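Local coordinates for protein Sec-alkylsulfatase (Pseudomonas sp., PDB 4AXH) that hydrolyses (R)-secondary-alkyl sulfates with strict inversion of configuration, as a zinc-dependent homodimeric alkylsulfatase of the metallo-beta-lactamase superfamily, at residues A[568-573]-A[639-644]; A[575-580]-A[608-613]; A[604-609]-A[634-639]. All coordinates share one frame; numbering follows the deposited sequence.

In the fold
All three contacts belong to the alkyl sulfatase C-terminal region, away from the zinc and sulfate sites, and involve three adjacent strands, 570-576, 605-609 and 634-637, at one end of its five-stranded mixed sheet. Strand 570-576 serves interactions 1 and 2, whose centres lie about 18 Å apart; strand 605-609 serves interactions 2 and 3, about 13 Å apart. Interactions 1 and 3, about 9 Å apart centre to centre, share G639, where edge strand 634-637 passes into helix 640-646. Along the chain, 568-573 and 575-580 come first, then 604-613, and finally 634-644. Parallel pairing, antiparallel pairing and a covering helix thus join residues distant in sequence into one sheet with helices packed on it.

Interaction 1 (A[568-573]-A[639-644]); sequences HDMTLN and GKKLGE
H568 and E644 make the polar link between 568-573 and 639-644: ND1 of H568 donates to OE2 of E644 at 2.7 Å, with a nearly straight N-H...O angle of 164°. The carboxylate oxygen sits at the edge of the imidazole, close to the ring plane, and is met on its anti side, while the ring and carboxylate planes are turned 78° apart. An extended chain, with CG anti to the backbone N, carries the E644 carboxylate out to this ring. Its other oxygen, OE1, forms a salt bridge with K640 NZ at 2.8 Å, met from above the carboxylate plane, and a long one with K641 NZ. K640, with K641 at longer range, would probably help keep the carboxylate ionised.

Van der Waals packing is carried by M570 and L572. The M570 chain bends at its last torsion, bringing CE to 3.6 Å from E644 CD, and M570 SD lies 3.6 Å from the carbonyl O of K641. Two residues on, on the same side of the strand, L572 CD2 makes an apolar contact with L642 CD1 at 3.9 Å.

Segment 640-644 of helix 640-646 runs at 103° to segment 570-573 of strand 570-576, and the helix packs on the sheet with F645 also against M570 and L572. K641 and L642 extend the cover to V605 and V607 of strand 605-609.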
loop_
_atom_site.group_PDB
_atom_site.type_symbol
_atom_site.label_atom_id
_atom_site.label_comp_id
_atom_site.label_asym_id
_atom_site.label_seq_id
_atom_site.Cartn_x
_atom_site.Cartn_y
_atom_site.Cartn_z
ATOM N N HIS A 568 -30.926 -10.479 -10.028
ATOM C CA HIS A 568 -31.327 -9.459 -11.000
ATOM C C HIS A 568 -30.313 -9.374 -12.155
ATOM O O HIS A 568 -30.171 -8.318 -12.780
ATOM C CB HIS A 568 -31.542 -8.095 -10.313
ATOM C CG HIS A 568 -32.752 -8.047 -9.433
ATOM N ND1 HIS A 568 -33.954 -7.523 -9.884
ATOM C CD2 HIS A 568 -32.907 -8.460 -8.152
ATOM C CE1 HIS A 568 -34.796 -7.629 -8.869
ATOM N NE2 HIS A 568 -34.212 -8.187 -7.804
ATOM N N ASP A 569 -29.629 -10.507 -12.448
ATOM C CA ASP A 569 -28.622 -10.629 -13.498
ATOM C C ASP A 569 -29.142 -10.106 -14.809
ATOM O O ASP A 569 -30.290 -10.367 -15.158
ATOM C CB ASP A 569 -28.138 -12.080 -13.637
ATOM C CG ASP A 569 -27.423 -12.662 -12.415
ATOM O OD1 ASP A 569 -27.512 -12.060 -11.317
ATOM O OD2 ASP A 569 -26.777 -13.719 -12.555
ATOM N N MET A 570 -28.318 -9.310 -15.495
ATOM C CA MET A 570 -28.622 -8.615 -16.744
ATOM C C MET A 570 -27.347 -8.045 -17.349
ATOM O O MET A 570 -26.328 -7.958 -16.668
ATOM C CB MET A 570 -29.605 -7.451 -16.484
ATOM C CG MET A 570 -29.107 -6.469 -15.442
ATOM S SD MET A 570 -30.012 -4.916 -15.348
ATOM C CE MET A 570 -31.118 -5.287 -13.991
ATOM N N THR A 571 -27.428 -7.610 -18.613
ATOM C CA THR A 571 -26.346 -6.981 -19.369
ATOM C C THR A 571 -26.906 -5.718 -19.985
ATOM O O THR A 571 -28.030 -5.725 -20.484
ATOM C CB THR A 571 -25.794 -7.912 -20.440
ATOM O OG1 THR A 571 -26.878 -8.372 -21.244
ATOM C CG2 THR A 571 -25.027 -9.093 -19.856
ATOM N N LEU A 572 -26.144 -4.627 -19.928
ATOM C CA LEU A 572 -26.590 -3.331 -20.423
ATOM C C LEU A 572 -25.528 -2.695 -21.301
ATOM O O LEU A 572 -24.460 -2.342 -20.801
ATOM C CB LEU A 572 -26.921 -2.375 -19.242
ATOM C CG LEU A 572 -27.918 -2.837 -18.142
ATOM C CD1 LEU A 572 -27.209 -3.630 -17.033
ATOM C CD2 LEU A 572 -28.610 -1.641 -17.504
ATOM N N ASN A 573 -25.808 -2.545 -22.604
ATOM C CA ASN A 573 -24.921 -1.827 -23.516
ATOM C C ASN A 573 -25.245 -0.346 -23.375
ATOM O O ASN A 573 -26.404 0.021 -23.164
ATOM C CB ASN A 573 -25.115 -2.259 -24.962
ATOM C CG ASN A 573 -24.394 -3.531 -25.315
ATOM O OD1 ASN A 573 -23.445 -3.955 -24.642
ATOM N ND2 ASN A 573 -24.811 -4.153 -26.407
ATOM N N GLY A 639 -36.246 -2.342 -22.093
ATOM C CA GLY A 639 -36.187 -1.019 -21.467
ATOM C C GLY A 639 -36.438 -0.989 -19.970
ATOM O O GLY A 639 -35.941 -0.099 -19.271
ATOM N N LYS A 640 -37.198 -1.979 -19.471
ATOM C CA LYS A 640 -37.546 -2.155 -18.058
ATOM C C LYS A 640 -36.280 -2.332 -17.174
ATOM O O LYS A 640 -36.262 -1.878 -16.025
ATOM C CB LYS A 640 -38.512 -3.366 -17.935
ATOM C CG LYS A 640 -38.751 -3.949 -16.525
ATOM C CD LYS A 640 -39.283 -5.395 -16.560
ATOM C CE LYS A 640 -38.200 -6.452 -16.451
ATOM N NZ LYS A 640 -37.684 -6.609 -15.060
ATOM N N LYS A 641 -35.229 -2.975 -17.731
ATOM C CA LYS A 641 -33.979 -3.296 -17.032
ATOM C C LYS A 641 -33.131 -2.096 -16.600
ATOM O O LYS A 641 -32.331 -2.241 -15.682
ATOM C CB LYS A 641 -33.134 -4.332 -17.803
ATOM C CG LYS A 641 -33.828 -5.653 -18.128
ATOM C CD LYS A 641 -33.528 -6.742 -17.110
ATOM C CE LYS A 641 -34.320 -7.996 -17.367
ATOM N NZ LYS A 641 -34.160 -8.975 -16.263
ATOM N N LEU A 642 -33.306 -0.920 -17.225
ATOM C CA LEU A 642 -32.536 0.258 -16.837
ATOM C C LEU A 642 -33.007 0.781 -15.497
ATOM O O LEU A 642 -32.190 0.929 -14.587
ATOM C CB LEU A 642 -32.548 1.369 -17.901
ATOM C CG LEU A 642 -31.538 2.500 -17.684
ATOM C CD1 LEU A 642 -30.113 1.966 -17.652
ATOM C CD2 LEU A 642 -31.646 3.540 -18.776
ATOM N N GLY A 643 -34.317 1.007 -15.380
ATOM C CA GLY A 643 -34.944 1.481 -14.151
ATOM C C GLY A 643 -34.713 0.527 -12.998
ATOM O O GLY A 643 -34.522 0.962 -11.854
ATOM N N GLU A 644 -34.710 -0.789 -13.323
ATOM C CA GLU A 644 -34.449 -1.916 -12.429
ATOM C C GLU A 644 -33.021 -1.764 -11.889
ATOM O O GLU A 644 -32.818 -1.773 -10.669
ATOM C CB GLU A 644 -34.596 -3.247 -13.216
ATOM C CG GLU A 644 -34.432 -4.519 -12.390
ATOM C CD GLU A 644 -34.592 -5.846 -13.121
ATOM O OE1 GLU A 644 -35.083 -5.854 -14.274
ATOM O OE2 GLU A 644 -34.241 -6.889 -12.521
#

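Interaction 2 (A[575-580]-A[608-613])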
loop_
_atom_site.group_PDB
_atom_site.type_symbol
_atom_site.label_atom_id
_atom_site.label_comp_id
_atom_site.label_asym_id
_atom_site.label_seq_id
_atom_site.Cartn_x
_atom_site.Cartn_y
_atom_site.Cartn_z
ATOM N N VAL A 575 -24.173 3.443 -25.258
ATOM C CA VAL A 575 -23.563 4.056 -26.437
ATOM C C VAL A 575 -23.652 5.545 -26.373
ATOM O O VAL A 575 -24.738 6.099 -26.217
ATOM C CB VAL A 575 -23.898 3.412 -27.824
ATOM C CG1 VAL A 575 -24.886 2.241 -27.718
ATOM C CG2 VAL A 575 -24.340 4.434 -28.871
ATOM N N PHE A 576 -22.490 6.189 -26.416
ATOM C CA PHE A 576 -22.350 7.630 -26.307
ATOM C C PHE A 576 -21.933 8.222 -27.647
ATOM O O PHE A 576 -20.755 8.193 -28.012
ATOM C CB PHE A 576 -21.357 7.977 -25.183
ATOM C CG PHE A 576 -21.810 7.599 -23.793
ATOM C CD1 PHE A 576 -21.548 6.332 -23.279
ATOM C CD2 PHE A 576 -22.457 8.520 -22.982
ATOM C CE1 PHE A 576 -21.944 5.987 -21.980
ATOM C CE2 PHE A 576 -22.852 8.176 -21.686
ATOM C CZ PHE A 576 -22.595 6.910 -21.193
ATOM N N GLU A 577 -22.925 8.723 -28.392
ATOM C CA GLU A 577 -22.785 9.301 -29.732
ATOM C C GLU A 577 -21.797 10.466 -29.817
ATOM O O GLU A 577 -21.001 10.529 -30.761
ATOM C CB GLU A 577 -24.163 9.661 -30.343
ATOM C CG GLU A 577 -25.121 10.427 -29.426
ATOM C CD GLU A 577 -26.479 9.807 -29.098
ATOM O OE1 GLU A 577 -26.609 8.561 -29.141
ATOM O OE2 GLU A 577 -27.413 10.578 -28.772
ATOM N N ASP A 578 -21.828 11.362 -28.817
ATOM C CA ASP A 578 -20.941 12.526 -28.734
ATOM C C ASP A 578 -19.481 12.135 -28.435
ATOM O O ASP A 578 -18.567 12.913 -28.726
ATOM C CB ASP A 578 -21.459 13.505 -27.660
ATOM C CG ASP A 578 -21.362 12.985 -26.239
ATOM O OD1 ASP A 578 -21.708 11.797 -26.013
ATOM O OD2 ASP A 578 -20.922 13.757 -25.354
ATOM N N LEU A 579 -19.278 10.946 -27.831
ATOM C CA LEU A 579 -17.978 10.416 -27.416
ATOM C C LEU A 579 -17.435 9.347 -28.336
ATOM O O LEU A 579 -16.271 8.966 -28.178
ATOM C CB LEU A 579 -18.112 9.791 -26.018
ATOM C CG LEU A 579 -17.913 10.691 -24.817
ATOM C CD1 LEU A 579 -18.623 10.127 -23.624
ATOM C CD2 LEU A 579 -16.441 10.827 -24.483
ATOM N N LYS A 580 -18.283 8.808 -29.246
ATOM C CA LYS A 580 -17.975 7.681 -30.138
ATOM C C LYS A 580 -17.409 6.478 -29.339
ATOM O O LYS A 580 -16.515 5.753 -29.791
ATOM C CB LYS A 580 -17.172 8.093 -31.409
ATOM C CG LYS A 580 -15.725 8.578 -31.223
ATOM C CD LYS A 580 -15.004 8.758 -32.563
ATOM C CE LYS A 580 -13.670 9.462 -32.436
ATOM N NZ LYS A 580 -12.609 8.585 -31.872
ATOM N N LYS A 608 -28.683 4.473 -25.621
ATOM C CA LYS A 608 -28.117 5.520 -26.471
ATOM C C LYS A 608 -28.405 6.879 -25.824
ATOM O O LYS A 608 -29.566 7.189 -25.552
ATOM C CB LYS A 608 -28.707 5.480 -27.891
ATOM C CG LYS A 608 -28.507 4.157 -28.641
ATOM C CD LYS A 608 -28.409 4.357 -30.165
ATOM C CE LYS A 608 -29.675 4.837 -30.853
ATOM N NZ LYS A 608 -29.391 5.415 -32.195
ATOM N N LEU A 609 -27.344 7.666 -25.548
ATOM C CA LEU A 609 -27.381 8.991 -24.908
ATOM C C LEU A 609 -26.066 9.690 -25.148
ATOM O O LEU A 609 -25.179 9.122 -25.787
ATOM C CB LEU A 609 -27.638 8.865 -23.379
ATOM C CG LEU A 609 -26.509 8.336 -22.447
ATOM C CD1 LEU A 609 -26.929 8.422 -21.002
ATOM C CD2 LEU A 609 -26.144 6.888 -22.734
ATOM N N THR A 610 -25.922 10.903 -24.614
ATOM C CA THR A 610 -24.687 11.683 -24.707
ATOM C C THR A 610 -24.106 11.877 -23.296
ATOM O O THR A 610 -24.852 11.743 -22.318
ATOM C CB THR A 610 -24.933 13.036 -25.417
ATOM O OG1 THR A 610 -25.666 13.918 -24.565
ATOM C CG2 THR A 610 -25.631 12.885 -26.752
ATOM N N LYS A 611 -22.793 12.205 -23.188
ATOM C CA LYS A 611 -22.165 12.480 -21.888
ATOM C C LYS A 611 -22.887 13.646 -21.165
ATOM O O LYS A 611 -23.283 13.425 -20.017
ATOM C CB LYS A 611 -20.650 12.734 -22.002
ATOM C CG LYS A 611 -19.917 12.696 -20.645
ATOM C CD LYS A 611 -18.966 13.886 -20.469
ATOM C CE LYS A 611 -18.345 13.964 -19.094
ATOM N NZ LYS A 611 -17.316 15.042 -19.007
ATOM N N PRO A 612 -23.176 14.826 -21.808
ATOM C CA PRO A 612 -23.913 15.880 -21.078
ATOM C C PRO A 612 -25.262 15.428 -20.497
ATOM O O PRO A 612 -25.594 15.859 -19.395
ATOM C CB PRO A 612 -24.032 17.028 -22.091
ATOM C CG PRO A 612 -23.690 16.448 -23.416
ATOM C CD PRO A 612 -22.802 15.280 -23.168
ATOM N N THR A 613 -25.997 14.509 -21.191
ATOM C CA THR A 613 -27.266 13.964 -20.682
ATOM C C THR A 613 -27.000 12.994 -19.532
ATOM O O THR A 613 -27.683 13.085 -18.517
ATOM C CB THR A 613 -28.202 13.395 -21.779
ATOM O OG1 THR A 613 -27.731 12.133 -22.246
ATOM C CG2 THR A 613 -28.447 14.371 -22.935
#
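The F576 ring has L609 CD2 over one face, 4.0 Å from the ring centroid and offset toward the rim, in a CH-pi contact. At the ring edge, near its plane, lie the carbonyl C of T610 and the backbone N of K611. F576 and L609 point the same way from neighbouring strands and lie alongside each other, with CE2 of F576 also close to CG of L609.

The second flat group, the D578 carboxylate, reaches the start of helix 611-618. Its OD1 accepts from K611 N at 3.1 Å, on the syn side and 33° out of the carboxylate plane; OD2 adds a weak bond to the same N-H and lies 3.3 Å from P612 CD. A chi1 of 68°, with CG between the backbone N and carbonyl carbon, turns the carboxylate toward this amide. T610 is the N-cap, its OG1 accepting a weak bond from T613 N. At the far end of the K611 side chain, NZ bonds to the carbonyl O of R545.

Backbone pairing is parallel. L609 N donates to V575 O at 3.1 Å with an angle of 166°, and E577 N returns a weak bond to L609 O as the strand ends. V575 and K608 run side by side on the sheet face opposite F576 and L609, while E577 OE2 comes to 3.5 Å from T610 CG2.

L579 CD1 rests on K611 CB and also meets P549. L614 of helix 611-618, P549 of helix 549-559 and I583 of strand 581-588 also touch F576.

Interaction 3 (A[604-609]-A[634-639]); sequences DVTVKL and KLDGDG
Antiparallel pairing of strand 605-609 with strand 634-637 adds the edge strand, within this chain, to the mixed sheet of the C-terminal region. Two hydrogen-bonded pairs alternate with non-hydrogen-bonded ones. In the first, T606 N donates to D636 O at 2.9 Å and D636 N to T606 O at 3.1 Å. In the second, K608 N donates to K634 O and K634 N to K608 O, both at 3.0 Å.

The side chains of T606 and D636 project together from one face, side by side. D636 is modelled in two conformers; in the one given, T606 OG1 lies 3.2 Å from D636 OD2, a possible but doubtful hydrogen bond. K608 and K634 share this face. On the reverse face V607 and L635 lie alongside each other, CG1 of V607 meeting CD2 of L635 at 3.8 Å.

Beyond V605 and G637 the edge strand leaves the sheet. G637 has a positive phi (77°), and D638, the centre of an inverse gamma turn, donates its N-H to D604 O at 2.7 Å. V605 CG1 packs against the CA of G639.

This turn delivers the chain into helix 640-646, whose L642 also packs against L635 of the edge strand. On its other edge, strand 605-609 bonds to strand 570-576 through N573 and V575, while D604 OD2 accepts from T571 N.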
loop_
_atom_site.group_PDB
_atom_site.type_symbol
_atom_site.label_atom_id
_atom_site.label_comp_id
_atom_site.label_asym_id
_atom_site.label_seq_id
_atom_site.Cartn_x
_atom_site.Cartn_y
_atom_site.Cartn_z
ATOM N N ASP A 604 -29.414 -7.369 -22.878
ATOM C CA ASP A 604 -30.812 -7.217 -22.473
ATOM C C ASP A 604 -31.380 -5.844 -22.848
ATOM O O ASP A 604 -32.535 -5.755 -23.259
ATOM C CB ASP A 604 -30.979 -7.470 -20.963
ATOM C CG ASP A 604 -30.575 -8.863 -20.516
ATOM O OD1 ASP A 604 -31.328 -9.820 -20.797
ATOM O OD2 ASP A 604 -29.501 -9.000 -19.905
ATOM N N VAL A 605 -30.571 -4.781 -22.690
ATOM C CA VAL A 605 -30.951 -3.389 -22.969
ATOM C C VAL A 605 -29.763 -2.662 -23.601
ATOM O O VAL A 605 -28.619 -3.042 -23.351
ATOM C CB VAL A 605 -31.417 -2.653 -21.682
ATOM C CG1 VAL A 605 -32.591 -1.737 -21.943
ATOM C CG2 VAL A 605 -31.698 -3.606 -20.546
ATOM N N THR A 606 -30.035 -1.630 -24.427
ATOM C CA THR A 606 -29.032 -0.784 -25.088
ATOM C C THR A 606 -29.422 0.663 -24.823
ATOM O O THR A 606 -30.565 1.039 -25.051
ATOM C CB THR A 606 -28.829 -1.186 -26.566
ATOM O OG1 THR A 606 -28.487 -2.578 -26.622
ATOM C CG2 THR A 606 -27.748 -0.353 -27.272
ATOM N N VAL A 607 -28.509 1.438 -24.239
ATOM C CA VAL A 607 -28.774 2.817 -23.822
ATOM C C VAL A 607 -27.998 3.848 -24.651
ATOM O O VAL A 607 -26.810 4.073 -24.410
ATOM C CB VAL A 607 -28.561 3.014 -22.288
ATOM C CG1 VAL A 607 -29.302 4.244 -21.785
ATOM C CG2 VAL A 607 -28.971 1.776 -21.481
ATOM N N LYS A 608 -28.683 4.473 -25.621
ATOM C CA LYS A 608 -28.117 5.520 -26.471
ATOM C C LYS A 608 -28.405 6.879 -25.824
ATOM O O LYS A 608 -29.566 7.189 -25.552
ATOM C CB LYS A 608 -28.707 5.480 -27.891
ATOM C CG LYS A 608 -28.507 4.157 -28.641
ATOM C CD LYS A 608 -28.409 4.357 -30.165
ATOM C CE LYS A 608 -29.675 4.837 -30.853
ATOM N NZ LYS A 608 -29.391 5.415 -32.195
ATOM N N LEU A 609 -27.344 7.666 -25.548
ATOM C CA LEU A 609 -27.381 8.991 -24.908
ATOM C C LEU A 609 -26.066 9.690 -25.148
ATOM O O LEU A 609 -25.179 9.122 -25.787
ATOM C CB LEU A 609 -27.638 8.865 -23.379
ATOM C CG LEU A 609 -26.509 8.336 -22.447
ATOM C CD1 LEU A 609 -26.929 8.422 -21.002
ATOM C CD2 LEU A 609 -26.144 6.888 -22.734
ATOM N N LYS A 634 -32.594 7.054 -25.634
ATOM C CA LYS A 634 -33.276 6.090 -26.497
ATOM C C LYS A 634 -32.884 4.674 -26.070
ATOM O O LYS A 634 -31.708 4.417 -25.798
ATOM C CB LYS A 634 -32.973 6.343 -27.984
ATOM C CG LYS A 634 -33.564 7.649 -28.508
ATOM C CD LYS A 634 -33.549 7.701 -30.023
ATOM C CE LYS A 634 -33.864 9.089 -30.525
ATOM N NZ LYS A 634 -34.514 9.065 -31.858
ATOM N N LEU A 635 -33.872 3.774 -25.976
ATOM C CA LEU A 635 -33.625 2.404 -25.541
ATOM C C LEU A 635 -34.003 1.330 -26.556
ATOM O O LEU A 635 -35.054 1.414 -27.202
ATOM C CB LEU A 635 -34.345 2.089 -24.219
ATOM C CG LEU A 635 -34.313 3.106 -23.092
ATOM C CD1 LEU A 635 -35.333 2.735 -22.049
ATOM C CD2 LEU A 635 -32.939 3.187 -22.448
ATOM N N ASP A 636 -33.131 0.307 -26.656
ATOM C CA ASP A 636 -33.274 -0.887 -27.498
ATOM C C ASP A 636 -33.359 -2.066 -26.525
ATOM O O ASP A 636 -32.696 -2.046 -25.481
ATOM C CB ASP A 636 -32.066 -1.031 -28.456
ATOM C CG ASP A 636 -31.836 -2.419 -29.041
ATOM O OD1 ASP A 636 -32.563 -2.793 -29.986
ATOM O OD2 ASP A 636 -30.912 -3.119 -28.569
ATOM N N GLY A 637 -34.191 -3.049 -26.843
ATOM C CA GLY A 637 -34.364 -4.216 -25.989
ATOM C C GLY A 637 -35.232 -3.951 -24.772
ATOM O O GLY A 637 -36.073 -3.045 -24.782
ATOM N N ASP A 638 -35.023 -4.748 -23.709
ATOM C CA ASP A 638 -35.788 -4.712 -22.465
ATOM C C ASP A 638 -35.574 -3.414 -21.663
ATOM O O ASP A 638 -34.865 -3.413 -20.653
ATOM C CB ASP A 638 -35.490 -5.981 -21.625
ATOM C CG ASP A 638 -36.568 -6.406 -20.648
ATOM O OD1 ASP A 638 -37.406 -5.545 -20.267
ATOM O OD2 ASP A 638 -36.558 -7.596 -20.235
ATOM N N GLY A 639 -36.246 -2.342 -22.093
ATOM C CA GLY A 639 -36.187 -1.019 -21.467
ATOM C C GLY A 639 -36.438 -0.989 -19.970
ATOM O O GLY A 639 -35.941 -0.099 -19.271
#